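Local structure of alpha-L-rhamnosidase (4XHC) at residues Y103-S116 with K186-V199. The protein probably cleaves terminal alpha-L-rhamnose residues from rhamnosides by hydrolysis, as a family 78 glycoside hydrolase that binds rhamnose in its pocket. Sequence-based numbering, arbitrary orientation.
Sequences YVGYLHFLCQSAGS and KFRLQFTQIEVNAV
Strands 106-115 and 187-199 run antiparallel, their axes 148° apart, and Tyr106, His108, Leu110, Gln112 and Ala114 of the first supply the backbone N-H groups bonded to the second. They are the central pair of a four-stranded antiparallel sheet in the beta-rich N-terminal domain, flanked by strands 51-55 and 163-166. A beta bulge at Thr192 shifts the register by one residue: Leu110 N bonds to Gln193 O, whereas Leu110 O accepts Thr192 N at 3.1 Å. At Gly105 the chain turns a corner, and Val104 O still accepts Val199 N.

The buried face, carrying Leu107, Phe109, Cys111, Leu189, Phe191, Ile194 and Val196, packs partly on strand 122-129 through Leu107 and Leu189. Phe191 turns its edge to the face of Phe109 in an offset edge-to-face pair, centroids 5.7 Å apart and planes at 64°. Cys111 CB lies over a face of Phe191, 3.9 Å from its CD2, and SG stands obliquely to that ring. Val196 CG1 lies over one face of the Tyr103 ring, offset toward its rim, 4.0 Å from CG.

On the other face Gln112 and Gln190 extend side by side with their amide planes almost perpendicular. Arg188 bends at chi3 (-57°), which brings NH2 to 3.5 Å from Gly115 CA while NE forms a salt bridge with Glu88. Where Ser116 N bonds to Lys186 O, Lys186 NZ forms a salt bridge and Ser116 OG a hydrogen bond with Asp298 of the second subunit. His108 is engaged through both ring nitrogens: NE2 bonds to Glu164, and ND1 donates a bent bond to Glu195 OE2 at 3.2 Å, meeting that oxygen from above the carboxylate plane.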
# COMPACT_ATOMS: atom_id res chain seq x y z
N TYR A 103 3.46 20.85 -6.29
CA TYR A 103 2.15 20.45 -6.78
C TYR A 103 1.31 19.76 -5.70
O TYR A 103 1.83 19.12 -4.79
CB TYR A 103 2.29 19.52 -7.99
CG TYR A 103 2.90 20.18 -9.21
CD1 TYR A 103 2.14 20.98 -10.06
CD2 TYR A 103 4.25 20.00 -9.52
CE1 TYR A 103 2.71 21.57 -11.18
CE2 TYR A 103 4.82 20.59 -10.63
CZ TYR A 103 4.05 21.37 -11.46
OH TYR A 103 4.63 21.95 -12.57
N VAL A 104 -0.01 19.90 -5.84
CA VAL A 104 -0.97 19.22 -5.00
C VAL A 104 -1.86 18.45 -5.94
O VAL A 104 -2.50 19.05 -6.79
CB VAL A 104 -1.86 20.21 -4.25
CG1 VAL A 104 -2.83 19.48 -3.35
CG2 VAL A 104 -1.00 21.19 -3.47
N GLY A 105 -1.92 17.13 -5.80
CA GLY A 105 -2.75 16.37 -6.71
C GLY A 105 -2.55 14.87 -6.73
O GLY A 105 -2.09 14.27 -5.77
N TYR A 106 -2.90 14.27 -7.86
CA TYR A 106 -2.99 12.83 -7.97
C TYR A 106 -1.98 12.32 -8.98
O TYR A 106 -1.84 12.89 -10.06
CB TYR A 106 -4.42 12.47 -8.37
CG TYR A 106 -5.43 12.97 -7.35
CD1 TYR A 106 -6.01 14.24 -7.47
CD2 TYR A 106 -5.76 12.20 -6.24
CE1 TYR A 106 -6.91 14.71 -6.52
CE2 TYR A 106 -6.67 12.66 -5.29
CZ TYR A 106 -7.24 13.91 -5.43
OH TYR A 106 -8.12 14.35 -4.48
N LEU A 107 -1.26 11.26 -8.60
CA LEU A 107 -0.23 10.66 -9.46
C LEU A 107 -0.79 9.64 -10.48
O LEU A 107 -1.62 8.80 -10.13
CB LEU A 107 0.83 9.98 -8.59
CG LEU A 107 2.12 9.55 -9.29
CD1 LEU A 107 2.97 10.74 -9.71
CD2 LEU A 107 2.94 8.63 -8.39
N HIS A 108 -0.33 9.73 -11.72
CA HIS A 108 -0.70 8.81 -12.80
C HIS A 108 0.59 8.33 -13.44
O HIS A 108 1.46 9.14 -13.71
CB HIS A 108 -1.57 9.54 -13.84
CG HIS A 108 -1.88 8.74 -15.08
ND1 HIS A 108 -1.61 9.20 -16.35
CD2 HIS A 108 -2.46 7.53 -15.24
CE1 HIS A 108 -2.00 8.31 -17.24
NE2 HIS A 108 -2.52 7.28 -16.59
N PHE A 109 0.73 7.02 -13.66
CA PHE A 109 1.86 6.50 -14.46
C PHE A 109 1.53 5.19 -15.18
O PHE A 109 0.61 4.48 -14.80
CB PHE A 109 3.12 6.34 -13.61
CG PHE A 109 3.01 5.29 -12.53
CD1 PHE A 109 3.16 3.95 -12.83
CD2 PHE A 109 2.77 5.66 -11.22
CE1 PHE A 109 3.05 2.98 -11.85
CE2 PHE A 109 2.66 4.71 -10.23
CZ PHE A 109 2.80 3.37 -10.54
N LEU A 110 2.27 4.92 -16.25
CA LEU A 110 2.17 3.66 -16.97
C LEU A 110 3.49 2.94 -16.85
O LEU A 110 4.54 3.57 -16.88
CB LEU A 110 1.89 3.89 -18.47
CG LEU A 110 0.67 4.67 -18.95
CD1 LEU A 110 0.50 4.44 -20.45
CD2 LEU A 110 -0.60 4.26 -18.22
N CYS A 111 3.44 1.62 -16.73
CA CYS A 111 4.66 0.83 -16.77
C CYS A 111 4.42 -0.56 -17.34
O CYS A 111 3.28 -1.03 -17.39
CB CYS A 111 5.30 0.74 -15.37
SG CYS A 111 4.33 -0.15 -14.12
N GLN A 112 5.50 -1.20 -17.78
CA GLN A 112 5.43 -2.46 -18.52
C GLN A 112 6.66 -3.33 -18.33
O GLN A 112 7.70 -2.89 -17.85
CB GLN A 112 5.28 -2.15 -20.02
CG GLN A 112 6.42 -1.33 -20.59
CD GLN A 112 6.18 -0.93 -22.02
OE1 GLN A 112 5.11 -0.44 -22.37
NE2 GLN A 112 7.18 -1.13 -22.86
N SER A 113 6.53 -4.59 -18.73
CA SER A 113 7.57 -5.60 -18.55
C SER A 113 8.65 -5.49 -19.63
O SER A 113 8.39 -4.99 -20.72
CB SER A 113 6.93 -7.00 -18.55
OG SER A 113 7.80 -7.99 -19.07
N ALA A 114 9.86 -5.95 -19.31
CA ALA A 114 10.92 -6.22 -20.31
C ALA A 114 11.65 -7.53 -19.96
O ALA A 114 11.85 -7.84 -18.78
CB ALA A 114 11.90 -5.06 -20.38
N GLY A 115 12.06 -8.28 -20.98
CA GLY A 115 12.81 -9.52 -20.78
C GLY A 115 11.93 -10.72 -21.03
O GLY A 115 11.28 -10.81 -22.06
N SER A 116 11.89 -11.66 -20.10
CA SER A 116 10.97 -12.81 -20.19
C SER A 116 9.53 -12.38 -19.86
O SER A 116 9.28 -11.23 -19.44
CB SER A 116 11.43 -13.95 -19.26
OG SER A 116 12.60 -14.60 -19.75
N LYS A 186 14.07 -12.96 -13.82
CA LYS A 186 13.63 -13.20 -15.20
C LYS A 186 13.10 -11.97 -15.97
O LYS A 186 12.96 -12.03 -17.19
CB LYS A 186 12.54 -14.29 -15.23
CG LYS A 186 13.01 -15.67 -14.78
CD LYS A 186 12.25 -16.77 -15.50
CE LYS A 186 12.79 -16.99 -16.90
NZ LYS A 186 11.95 -17.94 -17.68
N PHE A 187 12.77 -10.87 -15.28
CA PHE A 187 12.24 -9.68 -15.97
C PHE A 187 12.55 -8.37 -15.26
O PHE A 187 12.90 -8.34 -14.08
CB PHE A 187 10.73 -9.81 -16.24
CG PHE A 187 9.85 -9.51 -15.05
CD1 PHE A 187 9.50 -10.52 -14.14
CD2 PHE A 187 9.34 -8.23 -14.84
CE1 PHE A 187 8.68 -10.25 -13.05
CE2 PHE A 187 8.53 -7.95 -13.75
CZ PHE A 187 8.20 -8.96 -12.85
N ARG A 188 12.42 -7.29 -16.03
CA ARG A 188 12.70 -5.93 -15.56
C ARG A 188 11.50 -5.03 -15.80
O ARG A 188 10.65 -5.31 -16.65
CB ARG A 188 13.91 -5.38 -16.29
CG ARG A 188 15.20 -6.09 -15.93
CD ARG A 188 16.32 -5.79 -16.92
NE ARG A 188 15.95 -6.14 -18.29
CZ ARG A 188 15.92 -7.38 -18.80
NH1 ARG A 188 16.22 -8.43 -18.05
NH2 ARG A 188 15.58 -7.57 -20.06
N LEU A 189 11.44 -3.94 -15.05
CA LEU A 189 10.33 -3.01 -15.11
C LEU A 189 10.75 -1.73 -15.85
O LEU A 189 11.89 -1.29 -15.74
CB LEU A 189 9.88 -2.68 -13.69
CG LEU A 189 8.50 -2.04 -13.61
CD1 LEU A 189 7.41 -3.01 -14.02
CD2 LEU A 189 8.26 -1.52 -12.21
N GLN A 190 9.81 -1.14 -16.58
CA GLN A 190 10.09 -0.02 -17.47
C GLN A 190 8.92 0.96 -17.46
O GLN A 190 7.83 0.60 -17.88
CB GLN A 190 10.32 -0.57 -18.88
CG GLN A 190 10.63 0.45 -19.96
CD GLN A 190 11.04 -0.22 -21.27
OE1 GLN A 190 10.63 -1.34 -21.60
NE2 GLN A 190 11.86 0.48 -22.04
N PHE A 191 9.15 2.18 -16.98
CA PHE A 191 8.11 3.21 -16.95
C PHE A 191 8.05 3.93 -18.28
O PHE A 191 9.09 4.21 -18.87
CB PHE A 191 8.41 4.22 -15.85
CG PHE A 191 8.30 3.64 -14.47
CD1 PHE A 191 9.35 2.97 -13.90
CD2 PHE A 191 7.12 3.75 -13.76
CE1 PHE A 191 9.24 2.42 -12.64
CE2 PHE A 191 7.00 3.21 -12.49
CZ PHE A 191 8.07 2.55 -11.93
N THR A 192 6.85 4.19 -18.78
CA THR A 192 6.70 4.88 -20.08
C THR A 192 6.05 6.26 -19.96
O THR A 192 6.11 7.05 -20.90
CB THR A 192 5.91 4.03 -21.11
OG1 THR A 192 4.52 3.96 -20.74
CG2 THR A 192 6.47 2.62 -21.22
N GLN A 193 5.43 6.57 -18.82
CA GLN A 193 4.83 7.89 -18.64
C GLN A 193 4.60 8.15 -17.18
O GLN A 193 4.17 7.26 -16.46
CB GLN A 193 3.51 7.99 -19.39
CG GLN A 193 2.64 9.16 -18.95
CD GLN A 193 1.44 9.38 -19.86
OE1 GLN A 193 1.04 8.48 -20.63
NE2 GLN A 193 0.85 10.57 -19.78
N ILE A 194 4.87 9.37 -16.74
CA ILE A 194 4.58 9.78 -15.38
C ILE A 194 4.07 11.21 -15.38
O ILE A 194 4.68 12.08 -16.00
CB ILE A 194 5.82 9.71 -14.48
CG1 ILE A 194 6.46 8.31 -14.56
CG2 ILE A 194 5.46 10.07 -13.04
CD1 ILE A 194 7.61 8.08 -13.60
N GLU A 195 2.96 11.46 -14.70
CA GLU A 195 2.43 12.81 -14.58
C GLU A 195 1.68 13.00 -13.27
O GLU A 195 1.29 12.03 -12.62
CB GLU A 195 1.53 13.15 -15.78
CG GLU A 195 0.25 12.34 -15.88
CD GLU A 195 -0.62 12.73 -17.09
OE1 GLU A 195 -0.13 13.47 -17.97
OE2 GLU A 195 -1.79 12.29 -17.15
N VAL A 196 1.51 14.27 -12.89
CA VAL A 196 0.68 14.65 -11.75
C VAL A 196 -0.52 15.45 -12.24
O VAL A 196 -0.38 16.35 -13.07
CB VAL A 196 1.47 15.44 -10.67
CG1 VAL A 196 1.96 16.78 -11.19
CG2 VAL A 196 0.63 15.64 -9.43
N ASN A 197 -1.70 15.08 -11.75
CA ASN A 197 -2.94 15.82 -12.01
C ASN A 197 -3.18 16.81 -10.87
O ASN A 197 -3.67 16.43 -9.81
CB ASN A 197 -4.13 14.86 -12.14
CG ASN A 197 -4.15 14.11 -13.46
OD1 ASN A 197 -3.70 12.97 -13.54
ND2 ASN A 197 -4.68 14.74 -14.49
N ALA A 198 -2.83 18.08 -11.09
CA ALA A 198 -2.85 19.09 -10.01
C ALA A 198 -4.23 19.72 -9.84
O ALA A 198 -4.94 19.97 -10.82
CB ALA A 198 -1.82 20.16 -10.29
N VAL A 199 -4.59 19.99 -8.60
CA VAL A 199 -5.91 20.54 -8.28
C VAL A 199 -5.82 21.81 -7.46
O VAL A 199 -4.87 22.01 -6.70
CB VAL A 199 -6.80 19.52 -7.51
CG1 VAL A 199 -7.18 18.35 -8.41
CG2 VAL A 199 -6.12 19.02 -6.23